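PDB 1Z47: putative ABC-transporter ATP-binding protein, which probably binds and hydrolyses ATP as the nucleotide-binding subunit of a putative sulfate ABC transporter. Local coordinates for residues B[14-24]-B[65-75]; B[53-61]-B[198-206]. One frame throughout, in Å; residues are numbered along the deposited sequence.

Contact 1 of 2, residues B[14-24]-B[65-75]; sequences TIEFVGVEKIY and ERPTKGDVWIG
With CG turned opposite its backbone N (chi1 176°) and the chain extended beyond it, Glu-21 runs alongside Lys-69, whose CG lies anti to the carbonyl carbon (chi1 -67°), and the two side chains point the same way. Their backbones form an antiparallel, hydrogen-bonded pair in the antiparallel beta subdomain characteristic of ABC-transporter ATPases, where strand 15-22 lies next to strand 69-74. Glu-21 OE2 meets Lys-69 NZ at 3.2 Å, a salt bridge whose hydrogen bond is weak. Replacing Glu-21 by an alanine would remove the carboxylate and is likely to leave the Lys-69 ammonium without its mate and its long chain free to turn. The main-chain oxygen of Glu-21 receives two N-H groups, Thr-68 N at 2.6 Å and Lys-69 N at 3.3 Å, the signature of a classic beta bulge. Next to this pair, Lys-22 crosses Glu-65 at about a right angle, and its NZ lies 3.3 Å from Glu-65 OE2 in a salt bridge whose hydrogen bond is weak. Gly-70 fits where a CB would collide with Gly-19 O and Val-20 N. On the buried face, Phe-17 CE2 touches Val-72 CG2 at 3.7 Å, while Phe-36 stacks on the same ring. Further along, Trp-73 N donates to Glu-16 O at 2.7 Å, nearly straight at 171°.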
# COMPACT_ATOMS: atom_id res chain seq x y z
N THR B 14 -6.44 22.92 17.61
CA THR B 14 -5.26 23.79 17.89
C THR B 14 -4.82 24.46 16.59
O THR B 14 -3.93 25.30 16.60
CB THR B 14 -4.06 22.96 18.43
OG1 THR B 14 -4.53 21.71 18.94
CG2 THR B 14 -3.33 23.72 19.55
N ILE B 15 -5.42 24.08 15.46
CA ILE B 15 -5.04 24.66 14.18
C ILE B 15 -6.24 25.15 13.37
O ILE B 15 -7.29 24.50 13.34
CB ILE B 15 -4.27 23.64 13.29
CG1 ILE B 15 -3.16 22.95 14.10
CG2 ILE B 15 -3.65 24.37 12.10
CD1 ILE B 15 -2.33 21.96 13.28
N GLU B 16 -6.08 26.29 12.71
CA GLU B 16 -7.18 26.81 11.90
C GLU B 16 -6.71 27.61 10.70
O GLU B 16 -5.79 28.42 10.78
CB GLU B 16 -8.14 27.66 12.75
CG GLU B 16 -9.34 28.19 11.94
CD GLU B 16 -10.44 28.82 12.80
OE1 GLU B 16 -11.46 29.27 12.22
OE2 GLU B 16 -10.30 28.86 14.04
N PHE B 17 -7.34 27.34 9.57
CA PHE B 17 -7.03 28.09 8.36
C PHE B 17 -8.23 28.99 8.11
O PHE B 17 -9.37 28.55 8.20
CB PHE B 17 -6.82 27.15 7.16
CG PHE B 17 -5.39 26.68 6.99
CD1 PHE B 17 -4.87 26.44 5.71
CD2 PHE B 17 -4.56 26.47 8.09
CE1 PHE B 17 -3.55 26.00 5.54
CE2 PHE B 17 -3.25 26.03 7.93
CZ PHE B 17 -2.74 25.80 6.65
N VAL B 18 -7.97 30.25 7.80
CA VAL B 18 -9.03 31.21 7.52
C VAL B 18 -8.86 31.74 6.11
O VAL B 18 -7.97 32.57 5.85
CB VAL B 18 -9.00 32.40 8.52
CG1 VAL B 18 -10.11 33.41 8.18
CG2 VAL B 18 -9.17 31.88 9.93
N GLY B 19 -9.69 31.24 5.19
CA GLY B 19 -9.63 31.67 3.81
C GLY B 19 -8.21 31.72 3.28
O GLY B 19 -7.80 32.70 2.65
N VAL B 20 -7.45 30.66 3.54
CA VAL B 20 -6.07 30.58 3.11
C VAL B 20 -5.99 30.29 1.63
O VAL B 20 -6.64 29.38 1.11
CB VAL B 20 -5.31 29.51 3.90
CG1 VAL B 20 -3.88 29.40 3.39
CG2 VAL B 20 -5.33 29.85 5.40
N GLU B 21 -5.16 31.07 0.95
CA GLU B 21 -4.98 30.96 -0.47
C GLU B 21 -3.50 31.09 -0.81
O GLU B 21 -2.83 32.00 -0.32
CB GLU B 21 -5.79 32.05 -1.16
CG GLU B 21 -5.64 32.14 -2.65
CD GLU B 21 -6.39 33.33 -3.23
OE1 GLU B 21 -7.64 33.37 -3.07
OE2 GLU B 21 -5.73 34.21 -3.82
N LYS B 22 -3.01 30.18 -1.65
CA LYS B 22 -1.63 30.15 -2.09
C LYS B 22 -1.71 29.42 -3.43
O LYS B 22 -1.81 28.20 -3.48
CB LYS B 22 -0.79 29.33 -1.12
CG LYS B 22 0.53 29.95 -0.74
CD LYS B 22 1.55 29.89 -1.86
CE LYS B 22 2.93 30.18 -1.28
NZ LYS B 22 4.01 30.20 -2.29
N ILE B 23 -1.69 30.19 -4.51
CA ILE B 23 -1.84 29.65 -5.85
C ILE B 23 -0.54 29.58 -6.64
O ILE B 23 0.26 30.51 -6.64
CB ILE B 23 -2.86 30.52 -6.62
CG1 ILE B 23 -4.19 30.50 -5.86
CG2 ILE B 23 -3.04 30.04 -8.05
CD1 ILE B 23 -5.12 31.63 -6.21
N TYR B 24 -0.32 28.45 -7.31
CA TYR B 24 0.87 28.28 -8.13
C TYR B 24 0.42 28.30 -9.58
O TYR B 24 -0.45 27.53 -9.98
CB TYR B 24 1.57 26.95 -7.81
CG TYR B 24 2.21 26.91 -6.43
CD1 TYR B 24 1.44 26.67 -5.29
CD2 TYR B 24 3.57 27.14 -6.27
CE1 TYR B 24 2.03 26.66 -4.01
CE2 TYR B 24 4.16 27.13 -5.01
CZ TYR B 24 3.39 26.89 -3.88
OH TYR B 24 3.98 26.93 -2.64
N GLU B 65 5.88 28.00 4.16
CA GLU B 65 5.20 28.72 3.08
C GLU B 65 4.29 29.73 3.74
O GLU B 65 3.86 29.53 4.87
CB GLU B 65 4.35 27.76 2.24
CG GLU B 65 5.14 26.73 1.47
CD GLU B 65 5.86 27.32 0.28
OE1 GLU B 65 6.61 26.58 -0.40
OE2 GLU B 65 5.69 28.53 0.01
N ARG B 66 4.00 30.82 3.04
CA ARG B 66 3.13 31.85 3.58
C ARG B 66 1.95 32.07 2.64
O ARG B 66 2.12 32.14 1.42
CB ARG B 66 3.90 33.15 3.75
CG ARG B 66 3.45 33.96 4.95
CD ARG B 66 4.43 33.81 6.11
NE ARG B 66 5.71 34.47 5.84
CZ ARG B 66 6.71 34.54 6.72
NH1 ARG B 66 6.57 34.00 7.93
NH2 ARG B 66 7.84 35.15 6.40
N PRO B 67 0.73 32.21 3.20
CA PRO B 67 -0.48 32.42 2.39
C PRO B 67 -0.54 33.77 1.67
O PRO B 67 -0.12 34.79 2.20
CB PRO B 67 -1.61 32.26 3.41
CG PRO B 67 -0.99 32.75 4.69
CD PRO B 67 0.41 32.16 4.64
N THR B 68 -1.06 33.75 0.44
CA THR B 68 -1.20 34.96 -0.37
C THR B 68 -2.41 35.74 0.14
O THR B 68 -2.53 36.95 -0.10
CB THR B 68 -1.45 34.62 -1.87
OG1 THR B 68 -0.40 33.78 -2.36
CG2 THR B 68 -1.48 35.90 -2.70
N LYS B 69 -3.30 35.04 0.83
CA LYS B 69 -4.51 35.60 1.43
C LYS B 69 -4.97 34.62 2.50
O LYS B 69 -4.65 33.43 2.44
CB LYS B 69 -5.62 35.75 0.38
CG LYS B 69 -5.34 36.79 -0.69
CD LYS B 69 -6.32 36.68 -1.86
CE LYS B 69 -5.83 37.49 -3.05
NZ LYS B 69 -6.65 37.26 -4.28
N GLY B 70 -5.71 35.11 3.48
CA GLY B 70 -6.18 34.24 4.54
C GLY B 70 -5.15 34.15 5.64
O GLY B 70 -4.03 34.63 5.49
N ASP B 71 -5.51 33.52 6.75
CA ASP B 71 -4.57 33.40 7.85
C ASP B 71 -4.55 32.02 8.48
O ASP B 71 -5.50 31.25 8.35
CB ASP B 71 -4.88 34.45 8.94
CG ASP B 71 -4.66 35.88 8.46
OD1 ASP B 71 -5.62 36.51 7.97
OD2 ASP B 71 -3.51 36.37 8.57
N VAL B 72 -3.46 31.72 9.19
CA VAL B 72 -3.31 30.44 9.87
C VAL B 72 -3.18 30.66 11.37
O VAL B 72 -2.36 31.45 11.83
CB VAL B 72 -2.06 29.67 9.37
CG1 VAL B 72 -0.85 30.59 9.35
CG2 VAL B 72 -1.81 28.46 10.27
N TRP B 73 -4.00 29.94 12.12
CA TRP B 73 -4.01 30.05 13.56
C TRP B 73 -3.60 28.76 14.23
O TRP B 73 -3.92 27.67 13.74
CB TRP B 73 -5.41 30.43 14.04
CG TRP B 73 -5.79 31.81 13.67
CD1 TRP B 73 -5.84 32.35 12.42
CD2 TRP B 73 -6.15 32.85 14.58
NE1 TRP B 73 -6.21 33.68 12.49
CE2 TRP B 73 -6.41 34.00 13.81
CE3 TRP B 73 -6.28 32.91 15.97
CZ2 TRP B 73 -6.79 35.22 14.39
CZ3 TRP B 73 -6.66 34.12 16.55
CH2 TRP B 73 -6.91 35.25 15.75
N ILE B 74 -2.90 28.88 15.35
CA ILE B 74 -2.45 27.74 16.13
C ILE B 74 -2.60 28.09 17.61
O ILE B 74 -1.97 29.03 18.09
CB ILE B 74 -0.97 27.39 15.83
CG1 ILE B 74 -0.82 26.91 14.38
CG2 ILE B 74 -0.51 26.28 16.76
CD1 ILE B 74 0.61 26.58 13.95
N GLY B 75 -3.43 27.32 18.31
CA GLY B 75 -3.65 27.57 19.72
C GLY B 75 -4.32 28.92 19.93
O GLY B 75 -4.05 29.62 20.91

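Contact 2 of 2, residues B[53-61]-B[198-206]; sequences GKTTILRLI and TSVFVTHDQ
Lys-54 reaches across Val-202 at about a right angle from the first turn of helix 54-62, its CB directed at the strand. CG occupies the position between backbone N and carbonyl carbon (chi1 66°), which sets it against Val-202 CG1 at 3.9 Å. CD follows along the strand and comes 3.6 Å from Thr-203 O. CE keeps touch with both neighbours, 3.5 Å from Thr-203 O and 3.7 Å from Val-202 CG1. There the chain bends (chi4 -67°), and NZ, passing near CB of His-204, makes a weak hydrogen bond to Gly-48 O. The aliphatic part of the lysine is thus pressed on the strand end while its ammonium turns back to the loop before the helix. That loop and the first helical turn, with Gly-53, Lys-54 and Thr-55, fit the P-loop (Walker A) that binds nucleotide phosphates in this family, and His-204 after the strand is probably the switch histidine of the H-loop. Its ND1 is hydrogen-bonded to Thr-178 OG1 of the second subunit. Deeper in the core apolar side chains meet: Leu-58 lays CB against Val-202 CG2 at 3.7 Å, while the side chains of Leu-58 and Val-200 slide past each other in opposite directions, Leu-58 CD1 3.9 Å from Val-200 CG1. Ile-61 CD1 extends this row towards Val-200 CG2. Helix 54-61 runs nearly antiparallel to strand 198-203, with their axes 8.5 Å apart at an angle of 154°. At the end of the strand, Thr-203 OG1 accepts the N-H of Asp-205 at 3.1 Å in an ST turn, and the same hydroxyl is hydrogen-bonded to Glu-208.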
# COMPACT_ATOMS: atom_id res chain seq x y z
N GLY B 53 -2.65 20.11 -3.20
CA GLY B 53 -2.61 21.14 -2.18
C GLY B 53 -2.32 20.59 -0.78
O GLY B 53 -2.09 21.37 0.16
N LYS B 54 -2.31 19.26 -0.62
CA LYS B 54 -2.06 18.68 0.70
C LYS B 54 -0.68 19.02 1.27
O LYS B 54 -0.55 19.30 2.47
CB LYS B 54 -2.26 17.14 0.67
CG LYS B 54 -1.26 16.33 -0.20
CD LYS B 54 -1.74 14.87 -0.28
CE LYS B 54 -0.71 13.89 -0.86
NZ LYS B 54 -0.42 14.14 -2.29
N THR B 55 0.35 19.01 0.44
CA THR B 55 1.70 19.31 0.94
C THR B 55 1.84 20.81 1.25
O THR B 55 2.41 21.20 2.29
CB THR B 55 2.77 18.85 -0.08
OG1 THR B 55 2.65 17.43 -0.25
CG2 THR B 55 4.18 19.16 0.42
N THR B 56 1.29 21.64 0.36
CA THR B 56 1.35 23.08 0.56
C THR B 56 0.68 23.42 1.90
O THR B 56 1.21 24.22 2.66
CB THR B 56 0.63 23.82 -0.58
OG1 THR B 56 1.23 23.42 -1.82
CG2 THR B 56 0.76 25.36 -0.41
N ILE B 57 -0.46 22.78 2.19
CA ILE B 57 -1.17 23.01 3.45
C ILE B 57 -0.26 22.64 4.65
O ILE B 57 -0.14 23.42 5.61
CB ILE B 57 -2.48 22.19 3.52
CG1 ILE B 57 -3.53 22.82 2.58
CG2 ILE B 57 -2.98 22.09 4.97
CD1 ILE B 57 -4.87 22.09 2.55
N LEU B 58 0.35 21.46 4.60
CA LEU B 58 1.25 21.04 5.68
C LEU B 58 2.35 22.10 5.85
O LEU B 58 2.65 22.52 6.98
CB LEU B 58 1.90 19.68 5.36
CG LEU B 58 2.51 19.03 6.59
CD1 LEU B 58 1.40 18.35 7.40
CD2 LEU B 58 3.61 18.04 6.17
N ARG B 59 2.93 22.55 4.74
CA ARG B 59 3.99 23.57 4.77
C ARG B 59 3.46 24.94 5.26
O ARG B 59 4.22 25.71 5.85
CB ARG B 59 4.64 23.71 3.39
CG ARG B 59 5.39 22.44 2.96
CD ARG B 59 5.82 22.51 1.51
NE ARG B 59 6.67 23.67 1.27
CZ ARG B 59 7.88 23.83 1.81
NH1 ARG B 59 8.58 24.92 1.55
NH2 ARG B 59 8.38 22.89 2.61
N LEU B 60 2.19 25.24 5.01
CA LEU B 60 1.59 26.50 5.47
C LEU B 60 1.45 26.47 7.00
O LEU B 60 1.50 27.51 7.65
CB LEU B 60 0.18 26.72 4.89
CG LEU B 60 -0.11 27.64 3.70
CD1 LEU B 60 0.72 28.92 3.81
CD2 LEU B 60 0.17 26.95 2.41
N ILE B 61 1.25 25.28 7.56
CA ILE B 61 1.13 25.14 9.01
C ILE B 61 2.52 25.27 9.64
O ILE B 61 2.68 25.81 10.75
CB ILE B 61 0.54 23.76 9.40
CG1 ILE B 61 -0.87 23.60 8.84
CG2 ILE B 61 0.51 23.63 10.92
CD1 ILE B 61 -1.48 22.22 9.10
N THR B 198 -1.11 17.41 18.95
CA THR B 198 -1.99 17.59 17.79
C THR B 198 -1.11 17.19 16.60
O THR B 198 -0.02 17.74 16.42
CB THR B 198 -2.40 19.08 17.63
OG1 THR B 198 -3.15 19.50 18.78
CG2 THR B 198 -3.26 19.27 16.36
N SER B 199 -1.57 16.25 15.77
CA SER B 199 -0.74 15.80 14.66
C SER B 199 -1.43 15.86 13.29
O SER B 199 -2.62 15.56 13.17
CB SER B 199 -0.28 14.36 14.92
OG SER B 199 0.51 14.26 16.09
N VAL B 200 -0.67 16.24 12.27
CA VAL B 200 -1.18 16.33 10.90
C VAL B 200 -0.16 15.61 10.00
O VAL B 200 1.04 15.85 10.10
CB VAL B 200 -1.28 17.79 10.39
CG1 VAL B 200 -2.09 17.83 9.08
CG2 VAL B 200 -1.94 18.68 11.44
N PHE B 201 -0.64 14.74 9.11
CA PHE B 201 0.29 14.04 8.22
C PHE B 201 -0.26 14.09 6.80
O PHE B 201 -1.46 14.22 6.59
CB PHE B 201 0.51 12.60 8.69
CG PHE B 201 -0.71 11.72 8.61
CD1 PHE B 201 -0.94 10.91 7.50
CD2 PHE B 201 -1.62 11.68 9.67
CE1 PHE B 201 -2.04 10.06 7.45
CE2 PHE B 201 -2.72 10.85 9.65
CZ PHE B 201 -2.95 10.03 8.54
N VAL B 202 0.64 14.00 5.83
CA VAL B 202 0.29 14.06 4.42
C VAL B 202 0.28 12.64 3.86
O VAL B 202 1.13 11.83 4.22
CB VAL B 202 1.32 14.93 3.66
CG1 VAL B 202 1.28 14.64 2.16
CG2 VAL B 202 1.04 16.43 3.93
N THR B 203 -0.67 12.35 2.97
CA THR B 203 -0.72 11.01 2.39
C THR B 203 -1.58 10.92 1.12
O THR B 203 -2.58 11.62 0.96
CB THR B 203 -1.23 9.98 3.42
OG1 THR B 203 -1.14 8.66 2.87
CG2 THR B 203 -2.65 10.25 3.81
N HIS B 204 -1.18 10.05 0.20
CA HIS B 204 -1.95 9.84 -1.01
C HIS B 204 -2.55 8.43 -0.97
O HIS B 204 -3.14 7.95 -1.95
CB HIS B 204 -1.07 10.04 -2.26
CG HIS B 204 0.18 9.21 -2.26
ND1 HIS B 204 0.16 7.83 -2.38
CD2 HIS B 204 1.49 9.56 -2.17
CE1 HIS B 204 1.40 7.37 -2.36
NE2 HIS B 204 2.23 8.40 -2.24
N ASP B 205 -2.44 7.79 0.20
CA ASP B 205 -2.92 6.42 0.44
C ASP B 205 -4.16 6.44 1.35
O ASP B 205 -4.06 6.58 2.56
CB ASP B 205 -1.82 5.61 1.13
CG ASP B 205 -2.19 4.14 1.29
OD1 ASP B 205 -3.39 3.80 1.21
OD2 ASP B 205 -1.26 3.32 1.50
N GLN B 206 -5.34 6.25 0.76
CA GLN B 206 -6.54 6.31 1.56
C GLN B 206 -6.58 5.27 2.68
O GLN B 206 -7.12 5.53 3.75
CB GLN B 206 -7.78 6.20 0.66
CG GLN B 206 -7.90 4.93 -0.20
CD GLN B 206 -8.40 3.73 0.59
OE1 GLN B 206 -9.28 3.85 1.44
NE2 GLN B 206 -7.86 2.56 0.28

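The helix of contact 2 lies between the two sheets, its other flank covered by contact 1, and the centres of the two contacts are about 13 Å apart. Strand 69-74 is the next strand after helix 54-62, so the chain itself joins them. Phe-17 of contact 1 packs on Ile-57, Leu-60 and Ile-61. Further touches include Thr-14 OG1, 2.6 Å from Thr-198 OG1 in a probable hydrogen bond; Glu-65 OE1, which forms a salt bridge with Arg-59 NH1 at 3.2 Å; and Leu-60 CD1, which packs 3.3 Å from Pro-67 N. Only contact 2 includes residues of the presumed P-loop; from contact 1, the side chain of Tyr-24 lies near the P-loop residues without touching them.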